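PDB 6GRF: cysteine-rich repeat secretory protein 15 from Arabidopsis thaliana, which probably modulates cell-to-cell trafficking through plasmodesmata, as a membrane-anchored protein with two extracellular DUF26 (Gnk2-like) domains. Local coordinates for residues 184-189 against 207-212. Residues are numbered along the deposited sequence; the frame is centred on the assembly and turned at random.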
ATOM      1  N   ALA A 184      -1.241 -13.485  -4.293  1.00 29.07           N
ATOM      2  CA  ALA A 184      -0.987 -14.409  -5.409  1.00 30.92           C
ATOM      3  C   ALA A 184      -0.702 -13.606  -6.683  1.00 31.41           C
ATOM      4  O   ALA A 184       0.243 -13.891  -7.388  1.00 31.65           O
ATOM      5  CB  ALA A 184      -2.143 -15.365  -5.612  1.00 31.80           C
ATOM      6  N   GLU A 185      -1.505 -12.570  -6.941  1.00 31.68           N
ATOM      7  CA  GLU A 185      -1.291 -11.718  -8.096  1.00 32.96           C
ATOM      8  C   GLU A 185       0.026 -10.932  -7.958  1.00 31.54           C
ATOM      9  O   GLU A 185       0.702 -10.728  -8.942  1.00 31.35           O
ATOM     10  CB  GLU A 185      -2.492 -10.784  -8.291  1.00 34.97           C
ATOM     11  CG  GLU A 185      -2.369  -9.861  -9.498  1.00 37.20           C
ATOM     12  CD  GLU A 185      -2.493 -10.547 -10.847  1.00 40.07           C
ATOM     13  OE1 GLU A 185      -2.782 -11.763 -10.865  1.00 42.03           O
ATOM     14  OE2 GLU A 185      -2.311  -9.858 -11.879  1.00 43.64           O
ATOM     15  N   SER A 186       0.350 -10.442  -6.758  1.00 30.67           N
ATOM     16  CA  SER A 186       1.606  -9.703  -6.512  1.00 31.68           C
ATOM     17  C   SER A 186       2.825 -10.529  -6.931  1.00 32.10           C
ATOM     18  O   SER A 186       3.726 -10.039  -7.587  1.00 32.26           O
ATOM     19  CB  SER A 186       1.763  -9.354  -5.069  1.00 31.54           C
ATOM     20  OG  SER A 186       1.283  -8.056  -4.830  1.00 34.58           O
ATOM     21  N   VAL A 187       2.836 -11.774  -6.473  1.00 32.07           N
ATOM     22  CA  VAL A 187       3.956 -12.669  -6.634  1.00 33.03           C
ATOM     23  C   VAL A 187       4.090 -13.013  -8.116  1.00 33.61           C
ATOM     24  O   VAL A 187       5.205 -13.008  -8.662  1.00 34.30           O
ATOM     25  CB  VAL A 187       3.777 -13.906  -5.734  1.00 33.28           C
ATOM     26  CG1 VAL A 187       4.564 -15.120  -6.212  1.00 34.16           C
ATOM     27  CG2 VAL A 187       4.118 -13.549  -4.294  1.00 33.06           C
ATOM     28  N   GLY A 188       2.952 -13.304  -8.753  1.00 33.63           N
ATOM     29  CA  GLY A 188       2.909 -13.502 -10.191  1.00 34.35           C
ATOM     30  C   GLY A 188       3.586 -12.350 -10.913  1.00 34.71           C
ATOM     31  O   GLY A 188       4.356 -12.549 -11.840  1.00 35.02           O
ATOM     32  N   LYS A 189       3.298 -11.129 -10.454  1.00 34.37           N
ATOM     33  CA  LYS A 189       3.800  -9.924 -11.077  1.00 35.31           C
ATOM     34  C   LYS A 189       5.304  -9.782 -10.833  1.00 34.06           C
ATOM     35  O   LYS A 189       6.019  -9.344 -11.719  1.00 34.71           O
ATOM     36  CB  LYS A 189       3.082  -8.691 -10.530  1.00 35.90           C
ATOM     37  CG  LYS A 189       1.644  -8.530 -10.983  1.00 37.88           C
ATOM     38  CD  LYS A 189       1.513  -8.255 -12.451  1.00 40.70           C
ATOM     39  CE  LYS A 189       0.168  -7.662 -12.805  1.00 42.71           C
ATOM     40  NZ  LYS A 189       0.022  -7.566 -14.276  1.00 45.88           N
ATOM     41  N   CYS A 207      -2.680  -4.642  -1.653  1.00 28.45           N
ATOM     42  CA  CYS A 207      -1.586  -5.416  -1.051  1.00 28.41           C
ATOM     43  C   CYS A 207      -0.268  -5.056  -1.734  1.00 28.29           C
ATOM     44  O   CYS A 207      -0.264  -4.377  -2.767  1.00 28.59           O
ATOM     45  CB  CYS A 207      -1.832  -6.917  -1.159  1.00 29.20           C
ATOM     46  SG  CYS A 207      -1.893  -7.556  -2.855  1.00 31.51           S
ATOM     47  N   TYR A 208       0.840  -5.495  -1.128  1.00 27.22           N
ATOM     48  CA  TYR A 208       2.132  -5.442  -1.793  1.00 27.95           C
ATOM     49  C   TYR A 208       3.058  -6.552  -1.276  1.00 27.06           C
ATOM     50  O   TYR A 208       2.815  -7.181  -0.257  1.00 26.48           O
ATOM     51  CB  TYR A 208       2.784  -4.069  -1.639  1.00 27.91           C
ATOM     52  CG  TYR A 208       3.286  -3.712  -0.265  1.00 28.55           C
ATOM     53  CD1 TYR A 208       2.493  -3.021   0.638  1.00 29.30           C
ATOM     54  CD2 TYR A 208       4.585  -3.999   0.118  1.00 29.23           C
ATOM     55  CE1 TYR A 208       2.974  -2.641   1.884  1.00 29.91           C
ATOM     56  CE2 TYR A 208       5.078  -3.644   1.363  1.00 29.77           C
ATOM     57  CZ  TYR A 208       4.272  -2.956   2.252  1.00 30.39           C
ATOM     58  OH  TYR A 208       4.759  -2.595   3.478  1.00 31.28           O
ATOM     59  N   ALA A 209       4.138  -6.754  -2.021  1.00 28.11           N
ATOM     60  CA  ALA A 209       5.122  -7.770  -1.754  1.00 27.67           C
ATOM     61  C   ALA A 209       6.461  -7.316  -2.338  1.00 28.61           C
ATOM     62  O   ALA A 209       6.493  -6.720  -3.417  1.00 27.86           O
ATOM     63  CB  ALA A 209       4.670  -9.076  -2.344  1.00 28.18           C
ATOM     64  N   ARG A 210       7.533  -7.582  -1.581  1.00 34.01           N
ATOM     65  CA  ARG A 210       8.906  -7.198  -1.893  1.00 34.29           C
ATOM     66  C   ARG A 210       9.799  -8.403  -1.605  1.00 31.36           C
ATOM     67  O   ARG A 210       9.537  -9.144  -0.695  1.00 29.81           O
ATOM     68  CB  ARG A 210       9.468  -6.084  -0.993  1.00 37.60           C
ATOM     69  CG  ARG A 210       8.645  -4.811  -0.900  1.00 42.67           C
ATOM     70  CD  ARG A 210       9.440  -3.593  -0.443  1.00 46.45           C
ATOM     71  NE  ARG A 210       9.600  -3.528   1.002  1.00 49.92           N
ATOM     72  CZ  ARG A 210      10.594  -4.103   1.674  1.00 51.28           C
ATOM     73  NH1 ARG A 210      11.552  -4.728   1.006  1.00 49.95           N
ATOM     74  NH2 ARG A 210      10.619  -4.056   2.999  1.00 52.27           N
ATOM     75  N   TYR A 211      10.879  -8.545  -2.362  1.00 30.65           N
ATOM     76  CA  TYR A 211      11.968  -9.453  -1.970  1.00 30.33           C
ATOM     77  C   TYR A 211      13.296  -8.769  -2.303  1.00 30.72           C
ATOM     78  O   TYR A 211      13.351  -7.891  -3.159  1.00 29.35           O
ATOM     79  CB  TYR A 211      11.847 -10.823  -2.648  1.00 29.77           C
ATOM     80  CG  TYR A 211      12.254 -10.793  -4.096  1.00 29.63           C
ATOM     81  CD1 TYR A 211      13.586 -10.885  -4.465  1.00 29.81           C
ATOM     82  CD2 TYR A 211      11.319 -10.575  -5.091  1.00 29.58           C
ATOM     83  CE1 TYR A 211      13.973 -10.789  -5.789  1.00 29.99           C
ATOM     84  CE2 TYR A 211      11.686 -10.502  -6.423  1.00 29.77           C
ATOM     85  CZ  TYR A 211      13.018 -10.610  -6.771  1.00 30.09           C
ATOM     86  OH  TYR A 211      13.383 -10.529  -8.081  1.00 31.03           O
ATOM     87  N   TRP A 212      14.353  -9.202  -1.608  1.00 32.02           N
ATOM     88  CA  TRP A 212      15.701  -8.689  -1.802  1.00 34.03           C
ATOM     89  C   TRP A 212      16.732  -9.748  -1.357  1.00 35.42           C
ATOM     90  O   TRP A 212      16.437 -10.634  -0.550  1.00 33.84           O
ATOM     91  CB  TRP A 212      15.847  -7.345  -1.073  1.00 34.51           C
ATOM     92  CG  TRP A 212      15.725  -7.455   0.411  1.00 35.69           C
ATOM     93  CD1 TRP A 212      16.753  -7.584   1.293  1.00 37.61           C
ATOM     94  CD2 TRP A 212      14.522  -7.487   1.201  1.00 36.07           C
ATOM     95  NE1 TRP A 212      16.280  -7.683   2.572  1.00 38.81           N
ATOM     96  CE2 TRP A 212      14.915  -7.613   2.550  1.00 37.49           C
ATOM     97  CE3 TRP A 212      13.154  -7.403   0.913  1.00 35.61           C
ATOM     98  CZ2 TRP A 212      14.001  -7.676   3.601  1.00 38.52           C
ATOM     99  CZ3 TRP A 212      12.248  -7.471   1.951  1.00 36.69           C
ATOM    100  CH2 TRP A 212      12.666  -7.605   3.277  1.00 38.26           C
TER
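Ser186 fits between Cys207 and Ala209 where helix 176-193 packs on the five-stranded antiparallel sheet of the second DUF26 (Gnk2-homologous) domain. Its CB meets the methyl carbon CB of Ala209 at 4.0 Å, a plain van der Waals touch. Its hydroxyl turns the other way along the strand: Ser186 OG touches Cys207 SG at 3.8 Å without counting as bonded to it, and its approach to Tyr208 CA, 4.1 Å, is van der Waals contact. The buried hydroxyl finds no partner in the model; chi1 of -95°, well off the staggered value, points OG at the strand.

Short side chains at the interface are consistent with the close approach: the axes of segments 184-189 and 207-212 come within 7.8 Å of each other, crossing at -40°, and the closest CA pair, that of Ser186 and Ala209, is 6.2 Å apart. Alternation along the strand sends the CB atoms of Cys207 and Ala209 toward the helix, while that of Tyr208 points away. With Ser186, Cys207 and Ala209 all short, the buried surface amounts to 131 Å² summed over both sides.

Further out, backbone hydrogen bonds fix the strand centrally in the sheet, Ala209 pairing with Val202 and Tyr208 with Gln169. Leu204 also touches Ser186, and Leu190, farther along the helix, extends the apolar contact over Ala209 and Tyr211. Covalent anchorage comes from the disulfide between Cys182 and Cys207, which ties this helix to the start of the strand: with chi1 at 63°, SG sits between the backbone N and carbonyl carbon of Cys207 and reaches Cys182 SG.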